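Local coordinates for uncharacterized protein (PDB 3LPZ), which probably serves as the Get4 component of the Get pathway, an alpha-solenoid that binds Get5 and takes part in tail-anchored protein biogenesis, at residues 157-162 with 168-173; 172-177 with 191-196; 242-247 with 279-284; 248-253 with 264-269. All blocks are in the same frame, centred on the assembly; numbering follows the deposited sequence. Where two conformers were deposited one is given.

The four contacts lie in the middle and later parts of an all-helical chain, an alpha-solenoid. Contacts 1 and 2 share helix 166-179; their centres are about 8 Å apart, and they touch. Contacts 3 and 4 share helix 243-256, with centres about 9 Å apart. Along the chain, contact 2 begins on the segment where contact 1 ends, and contact 4 falls between the two segments of contact 3. Helix 186-199 bridges the pairs: Ala191 meets Trp281 of contact 3, and Leu195 meets Leu251 of contact 4. Contacts 1 and 4 lie about 24 Å apart between centres and do not touch. Together they form a continuous run of helix-to-helix packing along the solenoid.

Contact 1: 157-162 with 168-173; sequences KHLVLG and EVLARM
This contact belongs to a helical hairpin of the alpha-solenoid, where the end of helix 152-159 meets the early turns of helix 166-179. Leu159 is the centre of it. The CA atoms of Leu159 and Leu170 are 6.3 Å apart, the nearest pair of the two segments. The CB of Leu159 points toward helix 166-179. Its CG stands beside the backbone N (chi1 -69°), and both methyls end against that helix. Leu159 CD1 lies 3.8 Å from Val169 CG1 and 4.0 Å from Leu170 CB. Leu159 CD2 adds a second approach to Val169 CG1, at 4.0 Å. The Leu159 and Val169 side chains cross at about a right angle, and Val169 CG1 touches both leucine methyls. Val160 CG1 comes 3.9 Å from Leu170 CD2, but Val160 has two deposited conformers and this touch is less certain. A type I beta turn runs from Leu159 to Gly162, whose N bonds to Leu159 O at 3.1 Å. Tyr197 OH of helix 186-199 bonds to the same oxygen. On another side of helix 166-179, Arg172 NE and NH2 both grip Glu168 OE2, each in the guanidinium plane. Across the hairpin the contact is purely apolar: branched side chains pack by shape, while the polar bonds lie within each segment or, as with Tyr197, run to another helix.

Contact 2: 172-177 with 191-196; sequences RMEYEW and ARAVLP
Glu174 reaches from helix 166-179 onto Arg192 and Ala193 of helix 186-199. The axes of the two segments approach to 9.3 Å and run roughly antiparallel, at 149°. From the backbone, Glu174 CB points toward the other helix. CG rests on the methyl of Ala193, with 3.7 Å from Glu174 CG to Ala193 CB. The chain then bends (chi2 -62°), which turns the carboxylate toward Arg192. Glu174 CD lies 3.5 Å from Arg192 CB. Both oxygens crowd the same carbon: Glu174 OE2 is 3.5 Å from Arg192 CB, and OE1 approaches Arg192 CB and CD. OE1 also lies near the guanidinium plane, at its edge, but Glu174 OE1 to Arg192 NE is 4.1 Å, too long for a salt bridge. The strongest polar partner of Arg192 is Glu156 of helix 152-159, salt-bridged to Arg192 NH2. Trp177 adds the last touch: Trp177 CZ3 is 3.9 Å from Arg192 NE, the ring and guanidinium planes standing at 90°. Trp177 also meets Phe152, edge to face. Glu174 OE2 also lies close to Glu156 OE2, so two carboxylates share the neighbourhood of one arginine. Their mutual repulsion would probably raise the proton affinity of one, and the nearby positive charge should partly offset this. The joint therefore combines aliphatic packing with a longer-range attraction, not a direct ion pair.

Contact 3: 242-247 with 279-284; sequences LPLLNF and GIWDTA
The backbones of Leu244 and Trp281 stay well apart, their CA atoms 11.3 Å from each other, and the indole of Trp281 spans the gap. Trp281 is the last residue before helix 282-293. It sits within a tight bend closed by Asp282 N bonding to Gly279 O; Gly279 has a positive phi. CG of Trp281 lies opposite the carbonyl carbon across the CA-CB bond (chi1 -64°), and the six-membered part of the ring leads toward helix 243-256. There it meets Leu244 and Phe247, which are three residues apart and so lie on one face of that helix. Leu244 CD1 is 4.1 Å from Trp281 CH2, and Leu244 CB is 4.2 Å from the same carbon. Leu244 CD2 reaches Trp281 CZ3 at 4.2 Å. Within the alpha-solenoid this places a loop tryptophan as a wedge between helices: Ala191 and Leu195 of helix 186-199 and Leu274 of helix 271-275 also touch it. Leu244, Phe247 and Trp281 are all buried here. Phe247 comes in at the edge of the indole, near its plane. Phe247 CD2 lies 3.8 Å from Trp281 CZ3, and Phe247 CE2 is 4.0 Å from Trp281 CZ3. The two side chains run past each other in opposite directions. CG of Phe247 is anti to the backbone N (chi1 173°), which brings the phenyl ring alongside the indole.

Contact 4: 248-253 with 264-269; sequences ISMLLL and RQLKSK
Ser249 OG is held by three groups: Tyr210 OH, Arg237 O and Leu245 O of the preceding helical turn. The hydroxyl ties helix 243-256 to helix 203-220 and to the strand residue Arg237. In the next two residues, Met250 turns its CB toward helix 260-269, and the backbone of Leu251 lies beside it; together they receive one side chain, Leu266. Its CB points toward them, and its two methyls divide the work. Leu266 CD1 lies 3.7 Å from Met250 CB. Leu266 CD2 settles on the backbone, 3.5 Å from Leu251 N and 3.7 Å from Leu251 CA. It is also 4.2 Å from Leu251 CB. The closest CA atoms of the segments, those of Leu251 and Leu266, are 7.5 Å apart. Only the base of Met250 takes part. Its chain bends at chi2 (-65°) and again at chi3, so the thioether leads away from Leu266. Leu266 has torsions away from the usual staggered values (chi1 -128°, chi2 32°). Phe247 and Ser254 of helix 243-256 also touch Leu266, so the leucine touches residues spread over about two turns of that helix. The contact joins successive helices of the solenoid, 243-256 and 260-269. Across it the grip is apolar and rests largely on one leucine; polar bonds of helix 243-256, such as those of Ser249, run to other parts of the fold.

Contact 1: 157-162 with 168-173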
loop_
_atom_site.group_PDB
_atom_site.type_symbol
_atom_site.label_atom_id
_atom_site.label_comp_id
_atom_site.label_asym_id
_atom_site.label_seq_id
_atom_site.Cartn_x
_atom_site.Cartn_y
_atom_site.Cartn_z
ATOM N N LYS A 157 2.665 1.899 -1.244
ATOM C CA LYS A 157 2.777 1.492 0.158
ATOM C C LYS A 157 1.447 1.085 0.796
ATOM O O LYS A 157 1.434 0.181 1.628
ATOM C CB LYS A 157 3.480 2.574 0.998
ATOM C CG LYS A 157 4.946 2.782 0.583
ATOM C CD LYS A 157 5.508 4.084 1.163
ATOM C CE LYS A 157 6.943 4.329 0.679
ATOM N NZ LYS A 157 7.569 5.393 1.505
ATOM N N HIS A 158 0.338 1.737 0.420
ATOM C CA HIS A 158 -0.978 1.347 0.934
ATOM C C HIS A 158 -1.595 0.167 0.179
ATOM O O HIS A 158 -2.118 -0.760 0.809
ATOM C CB HIS A 158 -1.919 2.535 0.912
ATOM C CG HIS A 158 -1.547 3.584 1.911
ATOM N ND1 HIS A 158 -1.844 3.463 3.253
ATOM C CD2 HIS A 158 -0.863 4.749 1.772
ATOM C CE1 HIS A 158 -1.384 4.527 3.894
ATOM N NE2 HIS A 158 -0.783 5.321 3.018
ATOM N N LEU A 159 -1.486 0.179 -1.155
ATOM C CA LEU A 159 -2.135 -0.881 -1.956
ATOM C C LEU A 159 -1.592 -2.281 -1.676
ATOM O O LEU A 159 -2.350 -3.244 -1.771
ATOM C CB LEU A 159 -2.102 -0.560 -3.452
ATOM C CG LEU A 159 -3.020 0.629 -3.825
ATOM C CD1 LEU A 159 -2.666 1.165 -5.201
ATOM C CD2 LEU A 159 -4.561 0.259 -3.728
ATOM N N VAL A 160 -0.304 -2.397 -1.337
ATOM C CA VAL A 160 0.273 -3.709 -1.025
ATOM C C VAL A 160 -0.300 -4.301 0.267
ATOM O O VAL A 160 -0.229 -5.539 0.497
ATOM C CB VAL A 160 1.842 -3.705 -0.999
ATOM C CG1 VAL A 160 2.369 -3.379 -2.383
ATOM C CG2 VAL A 160 2.429 -2.767 0.099
ATOM N N LEU A 161 -0.876 -3.431 1.090
ATOM C CA LEU A 161 -1.551 -3.784 2.330
ATOM C C LEU A 161 -3.086 -3.761 2.238
ATOM O O LEU A 161 -3.758 -3.770 3.271
ATOM C CB LEU A 161 -1.084 -2.838 3.454
ATOM C CG LEU A 161 0.433 -2.883 3.756
ATOM C CD1 LEU A 161 0.807 -1.819 4.799
ATOM C CD2 LEU A 161 0.864 -4.314 4.219
ATOM N N GLY A 162 -3.630 -3.761 1.017
ATOM C CA GLY A 162 -5.056 -3.522 0.798
ATOM C C GLY A 162 -5.896 -4.803 0.768
ATOM O O GLY A 162 -5.561 -5.837 1.401
ATOM N N GLU A 168 -5.525 -5.123 -8.515
ATOM C CA GLU A 168 -5.875 -4.621 -9.832
ATOM C C GLU A 168 -5.619 -3.118 -9.900
ATOM O O GLU A 168 -5.106 -2.629 -10.905
ATOM C CB GLU A 168 -7.315 -4.945 -10.234
ATOM C CG GLU A 168 -7.793 -4.139 -11.438
ATOM C CD GLU A 168 -9.058 -4.677 -12.055
ATOM O OE1 GLU A 168 -9.671 -5.614 -11.494
ATOM O OE2 GLU A 168 -9.434 -4.152 -13.119
ATOM N N VAL A 169 -5.940 -2.394 -8.824
ATOM C CA VAL A 169 -5.669 -0.939 -8.812
ATOM C C VAL A 169 -4.153 -0.691 -8.952
ATOM O O VAL A 169 -3.698 0.159 -9.733
ATOM C CB VAL A 169 -6.235 -0.261 -7.533
ATOM C CG1 VAL A 169 -5.775 1.190 -7.440
ATOM C CG2 VAL A 169 -7.781 -0.352 -7.497
ATOM N N LEU A 170 -3.367 -1.449 -8.204
ATOM C CA LEU A 170 -1.916 -1.276 -8.224
ATOM C C LEU A 170 -1.315 -1.617 -9.592
ATOM O O LEU A 170 -0.479 -0.889 -10.096
ATOM C CB LEU A 170 -1.245 -2.100 -7.109
ATOM C CG LEU A 170 0.282 -1.994 -6.985
ATOM C CD1 LEU A 170 0.718 -0.512 -6.697
ATOM C CD2 LEU A 170 0.810 -2.940 -5.903
ATOM N N ALA A 171 -1.727 -2.737 -10.172
ATOM C CA ALA A 171 -1.211 -3.159 -11.478
ATOM C C ALA A 171 -1.561 -2.131 -12.588
ATOM O O ALA A 171 -0.716 -1.810 -13.438
ATOM C CB ALA A 171 -1.758 -4.555 -11.827
ATOM N N ARG A 172 -2.786 -1.612 -12.560
ATOM C CA ARG A 172 -3.206 -0.565 -13.533
ATOM C C ARG A 172 -2.479 0.755 -13.327
ATOM O O ARG A 172 -2.144 1.448 -14.301
ATOM C CB ARG A 172 -4.720 -0.335 -13.482
ATOM C CG ARG A 172 -5.491 -1.483 -14.105
ATOM C CD ARG A 172 -7.006 -1.185 -14.250
ATOM N NE ARG A 172 -7.758 -2.423 -14.496
ATOM C CZ ARG A 172 -7.763 -3.091 -15.653
ATOM N NH1 ARG A 172 -7.041 -2.662 -16.687
ATOM N NH2 ARG A 172 -8.482 -4.202 -15.781
ATOM N N MET A 173 -2.189 1.080 -12.074
ATOM C CA MET A 173 -1.353 2.242 -11.760
ATOM C C MET A 173 0.078 2.038 -12.284
ATOM O O MET A 173 0.639 2.925 -12.919
ATOM C CB MET A 173 -1.350 2.534 -10.255
ATOM C CG MET A 173 -0.544 3.795 -9.849
ATOM S SD MET A 173 0.302 3.605 -8.257
ATOM C CE MET A 173 1.703 2.656 -8.851
#

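Contact 2: 172-177 with 191-196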
loop_
_atom_site.group_PDB
_atom_site.type_symbol
_atom_site.label_atom_id
_atom_site.label_comp_id
_atom_site.label_asym_id
_atom_site.label_seq_id
_atom_site.Cartn_x
_atom_site.Cartn_y
_atom_site.Cartn_z
ATOM N N ARG A 172 -2.786 -1.612 -12.560
ATOM C CA ARG A 172 -3.206 -0.565 -13.533
ATOM C C ARG A 172 -2.479 0.755 -13.327
ATOM O O ARG A 172 -2.144 1.448 -14.301
ATOM C CB ARG A 172 -4.720 -0.335 -13.482
ATOM C CG ARG A 172 -5.491 -1.483 -14.105
ATOM C CD ARG A 172 -7.006 -1.185 -14.250
ATOM N NE ARG A 172 -7.758 -2.423 -14.496
ATOM C CZ ARG A 172 -7.763 -3.091 -15.653
ATOM N NH1 ARG A 172 -7.041 -2.662 -16.687
ATOM N NH2 ARG A 172 -8.482 -4.202 -15.781
ATOM N N MET A 173 -2.189 1.080 -12.074
ATOM C CA MET A 173 -1.353 2.242 -11.760
ATOM C C MET A 173 0.078 2.038 -12.284
ATOM O O MET A 173 0.639 2.925 -12.919
ATOM C CB MET A 173 -1.350 2.534 -10.255
ATOM C CG MET A 173 -0.544 3.795 -9.849
ATOM S SD MET A 173 0.302 3.605 -8.257
ATOM C CE MET A 173 1.703 2.656 -8.851
ATOM N N GLU A 174 0.662 0.878 -12.018
ATOM C CA GLU A 174 1.987 0.570 -12.562
ATOM C C GLU A 174 1.982 0.601 -14.088
ATOM O O GLU A 174 2.953 1.045 -14.690
ATOM C CB GLU A 174 2.562 -0.768 -12.060
ATOM C CG GLU A 174 2.769 -0.937 -10.514
ATOM C CD GLU A 174 3.752 0.019 -9.872
ATOM O OE1 GLU A 174 4.521 0.713 -10.578
ATOM O OE2 GLU A 174 3.750 0.085 -8.628
ATOM N N TYR A 175 0.916 0.108 -14.715
ATOM C CA TYR A 175 0.824 0.186 -16.166
ATOM C C TYR A 175 0.764 1.655 -16.649
ATOM O O TYR A 175 1.429 2.005 -17.627
ATOM C CB TYR A 175 -0.379 -0.599 -16.744
ATOM C CG TYR A 175 -0.197 -0.761 -18.226
ATOM C CD1 TYR A 175 0.690 -1.712 -18.712
ATOM C CD2 TYR A 175 -0.842 0.069 -19.136
ATOM C CE1 TYR A 175 0.923 -1.871 -20.051
ATOM C CE2 TYR A 175 -0.611 -0.085 -20.531
ATOM C CZ TYR A 175 0.293 -1.058 -20.958
ATOM O OH TYR A 175 0.562 -1.259 -22.293
ATOM N N GLU A 176 -0.030 2.499 -15.987
ATOM C CA GLU A 176 -0.072 3.947 -16.336
ATOM C C GLU A 176 1.299 4.593 -16.189
ATOM O O GLU A 176 1.724 5.423 -17.020
ATOM C CB GLU A 176 -1.102 4.723 -15.496
ATOM C CG GLU A 176 -2.554 4.409 -15.846
ATOM C CD GLU A 176 -2.896 4.674 -17.326
ATOM O OE1 GLU A 176 -2.592 5.779 -17.843
ATOM O OE2 GLU A 176 -3.461 3.771 -17.977
ATOM N N TRP A 177 2.003 4.215 -15.134
ATOM C CA TRP A 177 3.339 4.737 -14.912
ATOM C C TRP A 177 4.305 4.271 -16.006
ATOM O O TRP A 177 5.086 5.061 -16.534
ATOM C CB TRP A 177 3.853 4.294 -13.553
ATOM C CG TRP A 177 4.785 5.233 -12.867
ATOM C CD1 TRP A 177 5.302 6.415 -13.352
ATOM C CD2 TRP A 177 5.307 5.074 -11.547
ATOM N NE1 TRP A 177 6.128 6.995 -12.402
ATOM C CE2 TRP A 177 6.136 6.199 -11.281
ATOM C CE3 TRP A 177 5.167 4.077 -10.563
ATOM C CZ2 TRP A 177 6.821 6.358 -10.059
ATOM C CZ3 TRP A 177 5.828 4.243 -9.346
ATOM C CH2 TRP A 177 6.650 5.379 -9.103
ATOM N N ALA A 191 7.171 -5.706 -12.020
ATOM C CA ALA A 191 7.818 -6.131 -10.783
ATOM C C ALA A 191 7.389 -5.291 -9.592
ATOM O O ALA A 191 7.217 -5.829 -8.531
ATOM C CB ALA A 191 9.335 -6.155 -10.913
ATOM N N ARG A 192 7.190 -3.982 -9.782
ATOM C CA ARG A 192 6.664 -3.106 -8.715
ATOM C C ARG A 192 5.256 -3.481 -8.246
ATOM O O ARG A 192 4.878 -3.133 -7.120
ATOM C CB ARG A 192 6.714 -1.624 -9.128
ATOM C CG ARG A 192 8.152 -1.115 -9.384
ATOM C CD ARG A 192 8.175 0.418 -9.634
ATOM N NE ARG A 192 7.972 1.176 -8.396
ATOM C CZ ARG A 192 8.907 1.366 -7.463
ATOM N NH1 ARG A 192 10.142 0.861 -7.600
ATOM N NH2 ARG A 192 8.620 2.084 -6.382
ATOM N N ALA A 193 4.478 -4.157 -9.097
ATOM C CA ALA A 193 3.122 -4.619 -8.713
ATOM C C ALA A 193 3.116 -6.037 -8.208
ATOM O O ALA A 193 2.170 -6.410 -7.512
ATOM C CB ALA A 193 2.157 -4.551 -9.897
ATOM N N VAL A 194 4.116 -6.829 -8.584
ATOM C CA VAL A 194 4.128 -8.273 -8.281
ATOM C C VAL A 194 5.002 -8.625 -7.087
ATOM O O VAL A 194 4.526 -9.284 -6.166
ATOM C CB VAL A 194 4.593 -9.105 -9.501
ATOM C CG1 VAL A 194 4.839 -10.558 -9.102
ATOM C CG2 VAL A 194 3.543 -9.020 -10.607
ATOM N N LEU A 195 6.261 -8.174 -7.102
ATOM C CA LEU A 195 7.218 -8.511 -6.040
ATOM C C LEU A 195 6.769 -8.078 -4.643
ATOM O O LEU A 195 6.902 -8.849 -3.714
ATOM C CB LEU A 195 8.643 -8.008 -6.355
ATOM C CG LEU A 195 9.204 -8.534 -7.698
ATOM C CD1 LEU A 195 10.627 -8.089 -7.879
ATOM C CD2 LEU A 195 9.115 -10.120 -7.848
ATOM N N PRO A 196 6.253 -6.837 -4.491
ATOM C CA PRO A 196 5.827 -6.448 -3.136
ATOM C C PRO A 196 4.741 -7.352 -2.534
ATOM O O PRO A 196 4.749 -7.576 -1.306
ATOM C CB PRO A 196 5.331 -4.990 -3.327
ATOM C CG PRO A 196 6.198 -4.465 -4.442
ATOM C CD PRO A 196 6.261 -5.673 -5.407
#

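Contact 3: 242-247 with 279-284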
loop_
_atom_site.group_PDB
_atom_site.type_symbol
_atom_site.label_atom_id
_atom_site.label_comp_id
_atom_site.label_asym_id
_atom_site.label_seq_id
_atom_site.Cartn_x
_atom_site.Cartn_y
_atom_site.Cartn_z
ATOM N N LEU A 242 10.651 -9.676 -24.141
ATOM C CA LEU A 242 10.763 -9.098 -22.793
ATOM C C LEU A 242 11.222 -10.185 -21.801
ATOM O O LEU A 242 10.434 -10.669 -20.985
ATOM C CB LEU A 242 9.439 -8.450 -22.376
ATOM C CG LEU A 242 8.939 -7.249 -23.211
ATOM C CD1 LEU A 242 7.481 -6.913 -22.887
ATOM C CD2 LEU A 242 9.829 -6.007 -23.028
ATOM N N PRO A 243 12.503 -10.591 -21.892
ATOM C CA PRO A 243 13.010 -11.695 -21.043
ATOM C C PRO A 243 12.745 -11.562 -19.521
ATOM O O PRO A 243 12.507 -12.570 -18.855
ATOM C CB PRO A 243 14.523 -11.697 -21.306
ATOM C CG PRO A 243 14.820 -10.581 -22.253
ATOM C CD PRO A 243 13.515 -10.107 -22.850
ATOM N N LEU A 244 12.841 -10.360 -18.958
ATOM C CA LEU A 244 12.646 -10.218 -17.512
ATOM C C LEU A 244 11.190 -10.372 -17.108
ATOM O O LEU A 244 10.873 -10.675 -15.957
ATOM C CB LEU A 244 13.147 -8.863 -17.006
ATOM C CG LEU A 244 14.660 -8.754 -16.783
ATOM C CD1 LEU A 244 14.966 -7.359 -16.202
ATOM C CD2 LEU A 244 15.194 -9.887 -15.904
ATOM N N LEU A 245 10.282 -10.111 -18.033
ATOM C CA LEU A 245 8.879 -10.389 -17.742
ATOM C C LEU A 245 8.679 -11.925 -17.685
ATOM O O LEU A 245 7.886 -12.458 -16.878
ATOM C CB LEU A 245 7.997 -9.748 -18.805
ATOM C CG LEU A 245 6.891 -8.843 -18.279
ATOM C CD1 LEU A 245 6.059 -8.211 -19.424
ATOM C CD2 LEU A 245 5.997 -9.617 -17.315
ATOM N N ASN A 246 9.398 -12.628 -18.548
ATOM C CA ASN A 246 9.394 -14.090 -18.520
ATOM C C ASN A 246 9.981 -14.634 -17.240
ATOM O O ASN A 246 9.446 -15.573 -16.671
ATOM C CB ASN A 246 10.133 -14.643 -19.741
ATOM C CG ASN A 246 9.491 -14.180 -21.027
ATOM O OD1 ASN A 246 8.283 -13.917 -21.050
ATOM N ND2 ASN A 246 10.280 -14.058 -22.091
ATOM N N PHE A 247 11.051 -14.004 -16.757
ATOM C CA PHE A 247 11.591 -14.316 -15.449
ATOM C C PHE A 247 10.526 -14.193 -14.346
ATOM O O PHE A 247 10.364 -15.096 -13.508
ATOM C CB PHE A 247 12.749 -13.363 -15.130
ATOM C CG PHE A 247 13.256 -13.490 -13.730
ATOM C CD1 PHE A 247 14.131 -14.522 -13.386
ATOM C CD2 PHE A 247 12.862 -12.580 -12.750
ATOM C CE1 PHE A 247 14.628 -14.640 -12.065
ATOM C CE2 PHE A 247 13.331 -12.696 -11.433
ATOM C CZ PHE A 247 14.219 -13.730 -11.091
ATOM N N GLY A 279 21.152 -3.942 -9.270
ATOM C CA GLY A 279 20.786 -4.232 -7.887
ATOM C C GLY A 279 19.376 -3.948 -7.420
ATOM O O GLY A 279 19.043 -4.270 -6.267
ATOM N N ILE A 280 18.528 -3.363 -8.270
ATOM C CA ILE A 280 17.234 -2.886 -7.760
ATOM C C ILE A 280 16.282 -4.000 -7.309
ATOM O O ILE A 280 15.320 -3.723 -6.590
ATOM C CB ILE A 280 16.462 -1.916 -8.718
ATOM C CG1 ILE A 280 16.107 -2.620 -10.046
ATOM C CG2 ILE A 280 17.227 -0.547 -8.869
ATOM C CD1 ILE A 280 15.146 -1.804 -10.968
ATOM N N TRP A 281 16.514 -5.233 -7.753
ATOM C CA TRP A 281 15.680 -6.363 -7.277
ATOM C C TRP A 281 16.372 -7.260 -6.247
ATOM O O TRP A 281 15.784 -8.260 -5.827
ATOM C CB TRP A 281 15.197 -7.267 -8.419
ATOM C CG TRP A 281 14.283 -6.636 -9.436
ATOM C CD1 TRP A 281 13.782 -5.355 -9.439
ATOM C CD2 TRP A 281 13.754 -7.275 -10.608
ATOM N NE1 TRP A 281 12.982 -5.157 -10.553
ATOM C CE2 TRP A 281 12.948 -6.319 -11.284
ATOM C CE3 TRP A 281 13.894 -8.557 -11.161
ATOM C CZ2 TRP A 281 12.286 -6.612 -12.478
ATOM C CZ3 TRP A 281 13.221 -8.849 -12.353
ATOM C CH2 TRP A 281 12.435 -7.886 -12.997
ATOM N N ASP A 282 17.610 -6.933 -5.865
ATOM C CA ASP A 282 18.475 -7.866 -5.126
ATOM C C ASP A 282 17.896 -8.233 -3.764
ATOM O O ASP A 282 17.806 -9.408 -3.419
ATOM C CB ASP A 282 19.872 -7.275 -4.904
ATOM C CG ASP A 282 20.760 -7.346 -6.127
ATOM O OD1 ASP A 282 20.428 -8.053 -7.110
ATOM O OD2 ASP A 282 21.822 -6.678 -6.080
ATOM N N THR A 283 17.505 -7.226 -2.985
ATOM C CA THR A 283 16.961 -7.488 -1.649
ATOM C C THR A 283 15.617 -8.224 -1.716
ATOM O O THR A 283 15.365 -9.159 -0.927
ATOM C CB THR A 283 16.837 -6.186 -0.839
ATOM O OG1 THR A 283 18.139 -5.620 -0.697
ATOM C CG2 THR A 283 16.273 -6.452 0.557
ATOM N N ALA A 284 14.767 -7.807 -2.659
ATOM C CA ALA A 284 13.496 -8.487 -2.914
ATOM C C ALA A 284 13.705 -9.963 -3.264
ATOM O O ALA A 284 12.993 -10.826 -2.755
ATOM C CB ALA A 284 12.708 -7.793 -4.027
#

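Contact 4: 248-253 with 264-269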
loop_
_atom_site.group_PDB
_atom_site.type_symbol
_atom_site.label_atom_id
_atom_site.label_comp_id
_atom_site.label_asym_id
_atom_site.label_seq_id
_atom_site.Cartn_x
_atom_site.Cartn_y
_atom_site.Cartn_z
ATOM N N ILE A 248 9.823 -13.064 -14.338
ATOM C CA ILE A 248 8.718 -12.853 -13.401
ATOM C C ILE A 248 7.616 -13.924 -13.529
ATOM O O ILE A 248 7.192 -14.479 -12.512
ATOM C CB ILE A 248 8.088 -11.447 -13.548
ATOM C CG1 ILE A 248 9.104 -10.354 -13.183
ATOM C CG2 ILE A 248 6.786 -11.344 -12.711
ATOM C CD1 ILE A 248 8.656 -8.948 -13.691
ATOM N N SER A 249 7.158 -14.204 -14.755
ATOM C CA SER A 249 6.134 -15.250 -14.962
ATOM C C SER A 249 6.573 -16.594 -14.406
ATOM O O SER A 249 5.793 -17.248 -13.752
ATOM C CB SER A 249 5.794 -15.458 -16.443
ATOM O OG SER A 249 5.393 -14.258 -17.049
ATOM N N MET A 250 7.803 -17.008 -14.704
ATOM C CA MET A 250 8.310 -18.298 -14.210
ATOM C C MET A 250 8.599 -18.299 -12.700
ATOM O O MET A 250 8.462 -19.315 -12.031
ATOM C CB MET A 250 9.574 -18.729 -14.974
ATOM C CG MET A 250 9.426 -18.773 -16.458
ATOM S SD MET A 250 8.249 -20.019 -16.972
ATOM C CE MET A 250 9.111 -21.514 -16.533
ATOM N N LEU A 251 9.024 -17.164 -12.169
ATOM C CA LEU A 251 9.187 -17.028 -10.736
ATOM C C LEU A 251 7.837 -17.262 -10.049
ATOM O O LEU A 251 7.752 -18.030 -9.078
ATOM C CB LEU A 251 9.750 -15.647 -10.370
ATOM C CG LEU A 251 9.877 -15.312 -8.877
ATOM C CD1 LEU A 251 10.804 -16.300 -8.194
ATOM C CD2 LEU A 251 10.363 -13.853 -8.649
ATOM N N LEU A 252 6.781 -16.628 -10.553
ATOM C CA LEU A 252 5.437 -16.905 -10.026
ATOM C C LEU A 252 5.020 -18.372 -10.115
ATOM O O LEU A 252 4.403 -18.912 -9.162
ATOM C CB LEU A 252 4.379 -16.020 -10.705
ATOM C CG LEU A 252 4.333 -14.556 -10.259
ATOM C CD1 LEU A 252 3.340 -13.783 -11.141
ATOM C CD2 LEU A 252 3.961 -14.401 -8.769
ATOM N N LEU A 253 5.314 -19.017 -11.242
ATOM C CA LEU A 253 5.074 -20.467 -11.322
ATOM C C LEU A 253 5.859 -21.216 -10.267
ATOM O O LEU A 253 5.294 -22.016 -9.555
ATOM C CB LEU A 253 5.442 -21.039 -12.685
ATOM C CG LEU A 253 4.364 -21.208 -13.743
ATOM C CD1 LEU A 253 4.929 -22.103 -14.872
ATOM C CD2 LEU A 253 3.066 -21.799 -13.148
ATOM N N ARG A 264 17.177 -21.370 -8.453
ATOM C CA ARG A 264 18.581 -21.262 -8.822
ATOM C C ARG A 264 18.705 -21.286 -10.345
ATOM O O ARG A 264 19.408 -20.468 -10.915
ATOM C CB ARG A 264 19.420 -22.370 -8.161
ATOM C CG ARG A 264 19.661 -22.137 -6.680
ATOM C CD ARG A 264 20.725 -23.089 -6.102
ATOM N NE ARG A 264 20.658 -23.093 -4.644
ATOM C CZ ARG A 264 19.987 -23.994 -3.926
ATOM N NH1 ARG A 264 19.349 -24.996 -4.529
ATOM N NH2 ARG A 264 19.967 -23.901 -2.601
ATOM N N GLN A 265 17.981 -22.188 -11.001
ATOM C CA GLN A 265 18.036 -22.251 -12.472
ATOM C C GLN A 265 17.532 -20.978 -13.155
ATOM O O GLN A 265 18.089 -20.571 -14.162
ATOM C CB GLN A 265 17.305 -23.471 -13.015
ATOM C CG GLN A 265 17.498 -23.676 -14.504
ATOM C CD GLN A 265 16.620 -24.776 -15.046
ATOM O OE1 GLN A 265 15.857 -25.397 -14.310
ATOM N NE2 GLN A 265 16.718 -25.021 -16.341
ATOM N N LEU A 266 16.487 -20.362 -12.598
ATOM C CA LEU A 266 15.945 -19.102 -13.119
ATOM C C LEU A 266 16.957 -17.963 -13.019
ATOM O O LEU A 266 17.176 -17.219 -13.975
ATOM C CB LEU A 266 14.688 -18.729 -12.329
ATOM C CG LEU A 266 13.375 -18.398 -13.031
ATOM C CD1 LEU A 266 13.144 -19.145 -14.330
ATOM C CD2 LEU A 266 12.237 -18.638 -12.040
ATOM N N LYS A 267 17.551 -17.826 -11.838
ATOM C CA LYS A 267 18.603 -16.845 -11.582
ATOM C C LYS A 267 19.800 -17.034 -12.505
ATOM O O LYS A 267 20.386 -16.071 -12.996
ATOM C CB LYS A 267 19.044 -16.950 -10.129
ATOM C CG LYS A 267 18.059 -16.299 -9.151
ATOM C CD LYS A 267 18.653 -15.024 -8.603
ATOM C CE LYS A 267 19.753 -15.373 -7.598
ATOM N NZ LYS A 267 20.627 -14.221 -7.264
ATOM N N SER A 268 20.145 -18.288 -12.754
ATOM C CA SER A 268 21.212 -18.609 -13.682
ATOM C C SER A 268 20.816 -18.260 -15.120
ATOM O O SER A 268 21.553 -17.569 -15.820
ATOM C CB SER A 268 21.557 -20.096 -13.563
ATOM O OG SER A 268 22.253 -20.527 -14.711
ATOM N N LYS A 269 19.647 -18.730 -15.557
ATOM C CA LYS A 269 19.191 -18.478 -16.925
ATOM C C LYS A 269 19.156 -16.984 -17.248
ATOM O O LYS A 269 19.460 -16.581 -18.372
ATOM C CB LYS A 269 17.814 -19.100 -17.161
ATOM C CG LYS A 269 17.218 -18.791 -18.516
ATOM C CD LYS A 269 15.953 -19.592 -18.777
ATOM C CE LYS A 269 15.528 -19.339 -20.218
ATOM N NZ LYS A 269 14.615 -20.361 -20.781
#